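Local coordinates for encapsidation protein (Lactococcus phage asccphi28, PDB 7JQP) that probably serves as the ATPase of the phage DNA-packaging motor, using ATP hydrolysis to drive the viral genome into the capsid, at residues Asp18-Leu23 with Asp181-Met186; Tyr137-Tyr142 with Arg177-Phe182. One frame throughout, in Å; residues are numbered along the deposited sequence.

Interaction 1 of 2, residues Asp18-Leu23 with Asp181-Met186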
loop_
_atom_site.group_PDB
_atom_site.type_symbol
_atom_site.label_atom_id
_atom_site.label_comp_id
_atom_site.label_asym_id
_atom_site.label_seq_id
_atom_site.Cartn_x
_atom_site.Cartn_y
_atom_site.Cartn_z
ATOM N N ASP A 18 -39.924 -19.823 -12.772
ATOM C CA ASP A 18 -39.140 -20.062 -13.979
ATOM C C ASP A 18 -37.977 -19.083 -14.112
ATOM O O ASP A 18 -36.932 -19.441 -14.668
ATOM C CB ASP A 18 -40.036 -19.973 -15.217
ATOM C CG ASP A 18 -40.681 -21.302 -15.575
ATOM O OD1 ASP A 18 -40.106 -22.357 -15.235
ATOM O OD2 ASP A 18 -41.759 -21.290 -16.206
ATOM N N ASP A 19 -38.137 -17.855 -13.622
ATOM C CA ASP A 19 -37.111 -16.840 -13.817
ATOM C C ASP A 19 -35.783 -17.292 -13.224
ATOM O O ASP A 19 -35.738 -17.940 -12.173
ATOM C CB ASP A 19 -37.544 -15.519 -13.180
ATOM C CG ASP A 19 -38.897 -15.046 -13.675
ATOM O OD1 ASP A 19 -39.089 -14.953 -14.907
ATOM O OD2 ASP A 19 -39.773 -14.775 -12.827
ATOM N N ARG A 20 -34.693 -16.946 -13.909
ATOM C CA ARG A 20 -33.347 -17.265 -13.462
ATOM C C ARG A 20 -32.602 -16.050 -12.920
ATOM O O ARG A 20 -31.463 -16.193 -12.463
ATOM C CB ARG A 20 -32.543 -17.888 -14.611
ATOM C CG ARG A 20 -33.149 -19.165 -15.183
ATOM C CD ARG A 20 -32.201 -19.822 -16.179
ATOM N NE ARG A 20 -32.649 -21.151 -16.590
ATOM C CZ ARG A 20 -32.509 -22.253 -15.859
ATOM N NH1 ARG A 20 -31.939 -22.196 -14.663
ATOM N NH2 ARG A 20 -32.947 -23.415 -16.326
ATOM N N ILE A 21 -33.208 -14.867 -12.960
ATOM C CA ILE A 21 -32.595 -13.637 -12.468
ATOM C C ILE A 21 -33.487 -13.061 -11.376
ATOM O O ILE A 21 -34.688 -12.863 -11.588
ATOM C CB ILE A 21 -32.386 -12.612 -13.599
ATOM C CG1 ILE A 21 -31.474 -13.201 -14.680
ATOM C CG2 ILE A 21 -31.813 -11.318 -13.044
ATOM C CD1 ILE A 21 -31.265 -12.296 -15.881
ATOM N N PHE A 22 -32.896 -12.786 -10.215
ATOM C CA PHE A 22 -33.624 -12.271 -9.065
ATOM C C PHE A 22 -32.896 -11.069 -8.485
ATOM O O PHE A 22 -31.662 -11.023 -8.473
ATOM C CB PHE A 22 -33.775 -13.340 -7.982
ATOM C CG PHE A 22 -34.187 -14.682 -8.506
ATOM C CD1 PHE A 22 -35.514 -14.955 -8.789
ATOM C CD2 PHE A 22 -33.241 -15.665 -8.734
ATOM C CE1 PHE A 22 -35.889 -16.193 -9.271
ATOM C CE2 PHE A 22 -33.609 -16.901 -9.221
ATOM C CZ PHE A 22 -34.934 -17.166 -9.489
ATOM N N LEU A 23 -33.669 -10.100 -8.004
ATOM C CA LEU A 23 -33.145 -8.935 -7.303
ATOM C C LEU A 23 -33.765 -8.902 -5.913
ATOM O O LEU A 23 -34.990 -8.801 -5.782
ATOM C CB LEU A 23 -33.455 -7.645 -8.063
ATOM C CG LEU A 23 -32.961 -6.353 -7.410
ATOM C CD1 LEU A 23 -31.445 -6.274 -7.463
ATOM C CD2 LEU A 23 -33.581 -5.138 -8.085
ATOM N N ASP A 181 -28.654 -23.604 -17.692
ATOM C CA ASP A 181 -28.907 -23.686 -16.253
ATOM C C ASP A 181 -27.940 -22.744 -15.546
ATOM O O ASP A 181 -26.825 -23.118 -15.178
ATOM C CB ASP A 181 -28.760 -25.121 -15.762
ATOM C CG ASP A 181 -29.495 -25.369 -14.458
ATOM O OD1 ASP A 181 -30.311 -24.511 -14.063
ATOM O OD2 ASP A 181 -29.259 -26.423 -13.830
ATOM N N PHE A 182 -28.375 -21.502 -15.359
ATOM C CA PHE A 182 -27.580 -20.474 -14.701
ATOM C C PHE A 182 -28.509 -19.617 -13.856
ATOM O O PHE A 182 -29.670 -19.402 -14.211
ATOM C CB PHE A 182 -26.833 -19.626 -15.743
ATOM C CG PHE A 182 -25.729 -18.785 -15.174
ATOM C CD1 PHE A 182 -24.450 -19.299 -15.041
ATOM C CD2 PHE A 182 -25.961 -17.472 -14.801
ATOM C CE1 PHE A 182 -23.426 -18.525 -14.528
ATOM C CE2 PHE A 182 -24.941 -16.693 -14.289
ATOM C CZ PHE A 182 -23.672 -17.219 -14.154
ATOM N N TYR A 183 -27.996 -19.140 -12.725
ATOM C CA TYR A 183 -28.771 -18.309 -11.816
ATOM C C TYR A 183 -27.949 -17.102 -11.393
ATOM O O TYR A 183 -26.750 -17.219 -11.122
ATOM C CB TYR A 183 -29.219 -19.099 -10.581
ATOM C CG TYR A 183 -30.367 -20.046 -10.847
ATOM C CD1 TYR A 183 -30.139 -21.332 -11.317
ATOM C CD2 TYR A 183 -31.681 -19.652 -10.632
ATOM C CE1 TYR A 183 -31.187 -22.201 -11.563
ATOM C CE2 TYR A 183 -32.735 -20.512 -10.875
ATOM C CZ TYR A 183 -32.483 -21.785 -11.341
ATOM O OH TYR A 183 -33.529 -22.646 -11.587
ATOM N N LEU A 184 -28.602 -15.944 -11.339
ATOM C CA LEU A 184 -27.984 -14.699 -10.905
ATOM C C LEU A 184 -28.781 -14.126 -9.745
ATOM O O LEU A 184 -30.003 -13.973 -9.842
ATOM C CB LEU A 184 -27.916 -13.685 -12.051
ATOM C CG LEU A 184 -27.554 -12.248 -11.666
ATOM C CD1 LEU A 184 -26.174 -12.186 -11.031
ATOM C CD2 LEU A 184 -27.626 -11.321 -12.873
ATOM N N PHE A 185 -28.089 -13.803 -8.655
ATOM C CA PHE A 185 -28.708 -13.224 -7.471
ATOM C C PHE A 185 -28.092 -11.856 -7.219
ATOM O O PHE A 185 -26.869 -11.739 -7.074
ATOM C CB PHE A 185 -28.527 -14.131 -6.252
ATOM C CG PHE A 185 -29.480 -15.293 -6.211
ATOM C CD1 PHE A 185 -29.180 -16.475 -6.866
ATOM C CD2 PHE A 185 -30.676 -15.204 -5.516
ATOM C CE1 PHE A 185 -30.054 -17.548 -6.830
ATOM C CE2 PHE A 185 -31.553 -16.272 -5.476
ATOM C CZ PHE A 185 -31.242 -17.446 -6.134
HETATM N N MSE A 186 -28.932 -10.828 -7.181
HETATM C CA MSE A 186 -28.497 -9.475 -6.854
HETATM C C MSE A 186 -29.036 -9.099 -5.477
HETATM O O MSE A 186 -30.249 -9.017 -5.281
HETATM C CB MSE A 186 -28.979 -8.484 -7.907
HETATM C CG MSE A 186 -28.077 -8.386 -9.128
HETATM SE SE MSE A 186 -29.037 -7.727 -10.701
HETATM C CE MSE A 186 -27.513 -7.206 -11.794
#
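Phe22 and Phe185 sit side by side on one face of a parallel strand pair, 21-23 with 183-186, in the central sheet of the ASCE-type ATPase fold. The axes run 9° apart, and three backbone hydrogen bonds join them: Leu184 N to Arg20 O, Phe22 N to Leu184 O, and Met186 N to Phe22 O at 3.0 Å. Residues 21-23 and 184-186 are buried and closely packed. Phe22 CD2 lies 3.7 Å from Phe185 CE2, over the rim of the Phe185 ring, with the two ring planes inclined at 34°. On the other face, Leu23 CD1 packs on Met186 CB, while Ile21 CG2 and Leu184 CD2 meet more loosely at 4.2 Å; helices 164-175 and 196-201 and Phe238 of a second subunit pack against residues of this side.

Toward the start of both segments the contact becomes partly exposed and polar. Tyr183 marks the transition, its CD2 meeting Phe22 CE2 edge-on at 3.6 Å. Arg20 is extended from CG to NE, carrying its aliphatic part past the carbonyl oxygen of Phe182, with Arg20 CD 3.2 Å from Phe182 O. Its guanidinium ends beside Tyr183, the two planes steeply inclined, and forms a salt bridge with Asp181. Arg20 NH1 lies 2.9 Å from Asp181 OD1 and meets its anti lone pair, the oxygen tilted 33° out of the guanidinium plane.

Interaction 2 of 2, residues Tyr137-Tyr142 with Arg177-Phe182; sequences YPDVKY and RKREDF
Lys141 and Asp181 supply the charged part of this contact. CG of Lys141 is anti to the backbone N (chi1 180°) and the chain runs straight on beyond it, crossing Asp181 obliquely; Lys141 CE, 3.3 Å from Asp181 OD2, is nearer than the ammonium group, and Lys141 NZ to Asp181 OD2 is a long salt bridge of 3.8 Å. Each charge has a stronger partner elsewhere, Asp43 for Lys141 and Arg20 for Asp181. Asp139 OD1 is 4.3 Å from Arg179 NH1 but well out of the guanidinium plane, a purely electrostatic approach.

Polar contacts with the backbone centre on Arg179. Its chain bends at chi3 (50°), and Asp139 CA and Val140 N lie over one face of the guanidinium, with Arg179 NE 3.0 Å from Val140 O. Arg179 NH2 reaches back within its own loop to bond Asp181 O at 3.3 Å, linking the two ends of 179-181. This loop leads from helix 164-175 into strand 183-188, completing a right-handed beta-alpha-beta crossover from strand 140-145 to its parallel neighbour.

Ring and apolar contacts are made by Phe182, whose ring lies alongside Val140. Val140 O lies at the ring edge, 3.4 Å from Phe182 CD1, whereas Lys141 O stands over one face, toward the rim. Val140 CG1 packs 4.2 Å from Phe182 CE1.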
loop_
_atom_site.group_PDB
_atom_site.type_symbol
_atom_site.label_atom_id
_atom_site.label_comp_id
_atom_site.label_asym_id
_atom_site.label_seq_id
_atom_site.Cartn_x
_atom_site.Cartn_y
_atom_site.Cartn_z
ATOM N N TYR A 137 -14.251 -20.314 -16.403
ATOM C CA TYR A 137 -14.925 -20.834 -15.209
ATOM C C TYR A 137 -15.781 -22.022 -15.625
ATOM O O TYR A 137 -16.912 -21.835 -16.108
ATOM C CB TYR A 137 -15.776 -19.763 -14.536
ATOM C CG TYR A 137 -15.008 -18.508 -14.206
ATOM C CD1 TYR A 137 -14.263 -18.413 -13.037
ATOM C CD2 TYR A 137 -15.024 -17.418 -15.064
ATOM C CE1 TYR A 137 -13.560 -17.265 -12.731
ATOM C CE2 TYR A 137 -14.324 -16.266 -14.766
ATOM C CZ TYR A 137 -13.592 -16.195 -13.599
ATOM O OH TYR A 137 -12.891 -15.050 -13.295
ATOM N N PRO A 138 -15.290 -23.256 -15.481
ATOM C CA PRO A 138 -15.940 -24.377 -16.187
ATOM C C PRO A 138 -17.411 -24.604 -15.863
ATOM O O PRO A 138 -18.226 -24.652 -16.795
ATOM C CB PRO A 138 -15.070 -25.583 -15.783
ATOM C CG PRO A 138 -13.741 -24.992 -15.417
ATOM C CD PRO A 138 -14.067 -23.676 -14.770
ATOM N N ASP A 139 -17.784 -24.793 -14.599
ATOM C CA ASP A 139 -19.133 -25.263 -14.258
ATOM C C ASP A 139 -19.844 -24.354 -13.258
ATOM O O ASP A 139 -20.329 -24.801 -12.212
ATOM C CB ASP A 139 -19.090 -26.706 -13.762
ATOM C CG ASP A 139 -18.461 -27.648 -14.777
ATOM O OD1 ASP A 139 -18.630 -27.416 -15.995
ATOM O OD2 ASP A 139 -17.800 -28.623 -14.362
ATOM N N VAL A 140 -19.862 -23.049 -13.519
ATOM C CA VAL A 140 -20.530 -22.098 -12.628
ATOM C C VAL A 140 -22.033 -22.103 -12.899
ATOM O O VAL A 140 -22.471 -21.854 -14.026
ATOM C CB VAL A 140 -19.943 -20.690 -12.800
ATOM C CG1 VAL A 140 -20.540 -19.732 -11.782
ATOM C CG2 VAL A 140 -18.435 -20.735 -12.687
ATOM N N LYS A 141 -22.827 -22.354 -11.851
ATOM C CA LYS A 141 -24.280 -22.340 -11.956
ATOM C C LYS A 141 -24.918 -21.182 -11.199
ATOM O O LYS A 141 -26.056 -20.815 -11.509
ATOM C CB LYS A 141 -24.876 -23.652 -11.416
ATOM C CG LYS A 141 -26.403 -23.728 -11.477
ATOM C CD LYS A 141 -26.944 -24.960 -10.746
ATOM C CE LYS A 141 -28.450 -25.101 -10.932
ATOM N NZ LYS A 141 -29.028 -26.169 -10.069
ATOM N N TYR A 142 -24.216 -20.597 -10.230
ATOM C CA TYR A 142 -24.755 -19.528 -9.403
ATOM C C TYR A 142 -23.807 -18.339 -9.446
ATOM O O TYR A 142 -22.590 -18.506 -9.321
ATOM C CB TYR A 142 -24.936 -19.979 -7.949
ATOM C CG TYR A 142 -25.937 -21.093 -7.732
ATOM C CD1 TYR A 142 -27.279 -20.817 -7.508
ATOM C CD2 TYR A 142 -25.535 -22.423 -7.738
ATOM C CE1 TYR A 142 -28.194 -21.834 -7.299
ATOM C CE2 TYR A 142 -26.441 -23.445 -7.532
ATOM C CZ TYR A 142 -27.768 -23.147 -7.316
ATOM O OH TYR A 142 -28.667 -24.172 -7.113
ATOM N N ARG A 177 -21.227 -19.604 -20.286
ATOM C CA ARG A 177 -20.988 -19.870 -21.701
ATOM C C ARG A 177 -21.825 -21.066 -22.129
ATOM O O ARG A 177 -21.569 -22.195 -21.698
ATOM C CB ARG A 177 -19.503 -20.121 -21.968
ATOM C CG ARG A 177 -18.646 -18.875 -21.859
ATOM C CD ARG A 177 -17.163 -19.201 -21.922
ATOM N NE ARG A 177 -16.364 -18.011 -22.197
ATOM C CZ ARG A 177 -15.075 -17.880 -21.898
ATOM N NH1 ARG A 177 -14.424 -18.865 -21.294
ATOM N NH2 ARG A 177 -14.439 -16.755 -22.194
ATOM N N LYS A 178 -22.822 -20.816 -22.976
ATOM C CA LYS A 178 -23.670 -21.876 -23.519
ATOM C C LYS A 178 -24.277 -22.729 -22.409
ATOM O O LYS A 178 -24.465 -23.937 -22.570
ATOM C CB LYS A 178 -22.887 -22.754 -24.499
ATOM N N ARG A 179 -24.586 -22.106 -21.274
ATOM C CA ARG A 179 -25.183 -22.795 -20.136
ATOM C C ARG A 179 -26.613 -22.298 -19.969
ATOM O O ARG A 179 -26.832 -21.133 -19.622
ATOM C CB ARG A 179 -24.377 -22.561 -18.859
ATOM C CG ARG A 179 -23.002 -23.209 -18.850
ATOM C CD ARG A 179 -22.347 -23.097 -17.474
ATOM N NE ARG A 179 -23.252 -23.536 -16.410
ATOM C CZ ARG A 179 -23.345 -24.786 -15.966
ATOM N NH1 ARG A 179 -22.580 -25.740 -16.481
ATOM N NH2 ARG A 179 -24.204 -25.083 -15.000
ATOM N N GLU A 180 -27.585 -23.176 -20.212
ATOM C CA GLU A 180 -28.978 -22.808 -19.978
ATOM C C GLU A 180 -29.277 -22.732 -18.485
ATOM O O GLU A 180 -30.062 -21.884 -18.044
ATOM C CB GLU A 180 -29.906 -23.813 -20.663
ATOM C CG GLU A 180 -31.386 -23.489 -20.546
ATOM C CD GLU A 180 -32.270 -24.617 -21.051
ATOM O OE1 GLU A 180 -31.752 -25.738 -21.238
ATOM O OE2 GLU A 180 -33.479 -24.383 -21.264
ATOM N N ASP A 181 -28.654 -23.604 -17.692
ATOM C CA ASP A 181 -28.907 -23.686 -16.253
ATOM C C ASP A 181 -27.940 -22.744 -15.546
ATOM O O ASP A 181 -26.825 -23.118 -15.178
ATOM C CB ASP A 181 -28.760 -25.121 -15.762
ATOM C CG ASP A 181 -29.495 -25.369 -14.458
ATOM O OD1 ASP A 181 -30.311 -24.511 -14.063
ATOM O OD2 ASP A 181 -29.259 -26.423 -13.830
ATOM N N PHE A 182 -28.375 -21.502 -15.359
ATOM C CA PHE A 182 -27.580 -20.474 -14.701
ATOM C C PHE A 182 -28.509 -19.617 -13.856
ATOM O O PHE A 182 -29.670 -19.402 -14.211
ATOM C CB PHE A 182 -26.833 -19.626 -15.743
ATOM C CG PHE A 182 -25.729 -18.785 -15.174
ATOM C CD1 PHE A 182 -24.450 -19.299 -15.041
ATOM C CD2 PHE A 182 -25.961 -17.472 -14.801
ATOM C CE1 PHE A 182 -23.426 -18.525 -14.528
ATOM C CE2 PHE A 182 -24.941 -16.693 -14.289
ATOM C CZ PHE A 182 -23.672 -17.219 -14.154
#

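In the fold
The centres of interactions 1 and 2 are about 12 Å apart, on the same mixed sheet. Strand 183-188 lies between strands 140-145 and 21-26, all parallel, so interaction 1 joins it to one neighbour and interaction 2 brings the loop before it against the start of the other. Along the chain, 18-23 comes first, then 137-142, and both contacts end on the segment around Asp181 and Phe182. Tyr183 N, 2.8 Å from Lys141 O, probably carries the hydrogen bonding across. Strand 21-26 leads into a probable Walker A P-loop, and the Phe185 side chain lies near this loop without touching it. Phe238 of a second subunit meets Phe182 edge-to-face, bringing the shared segment to a subunit interface of the five-chain assembly.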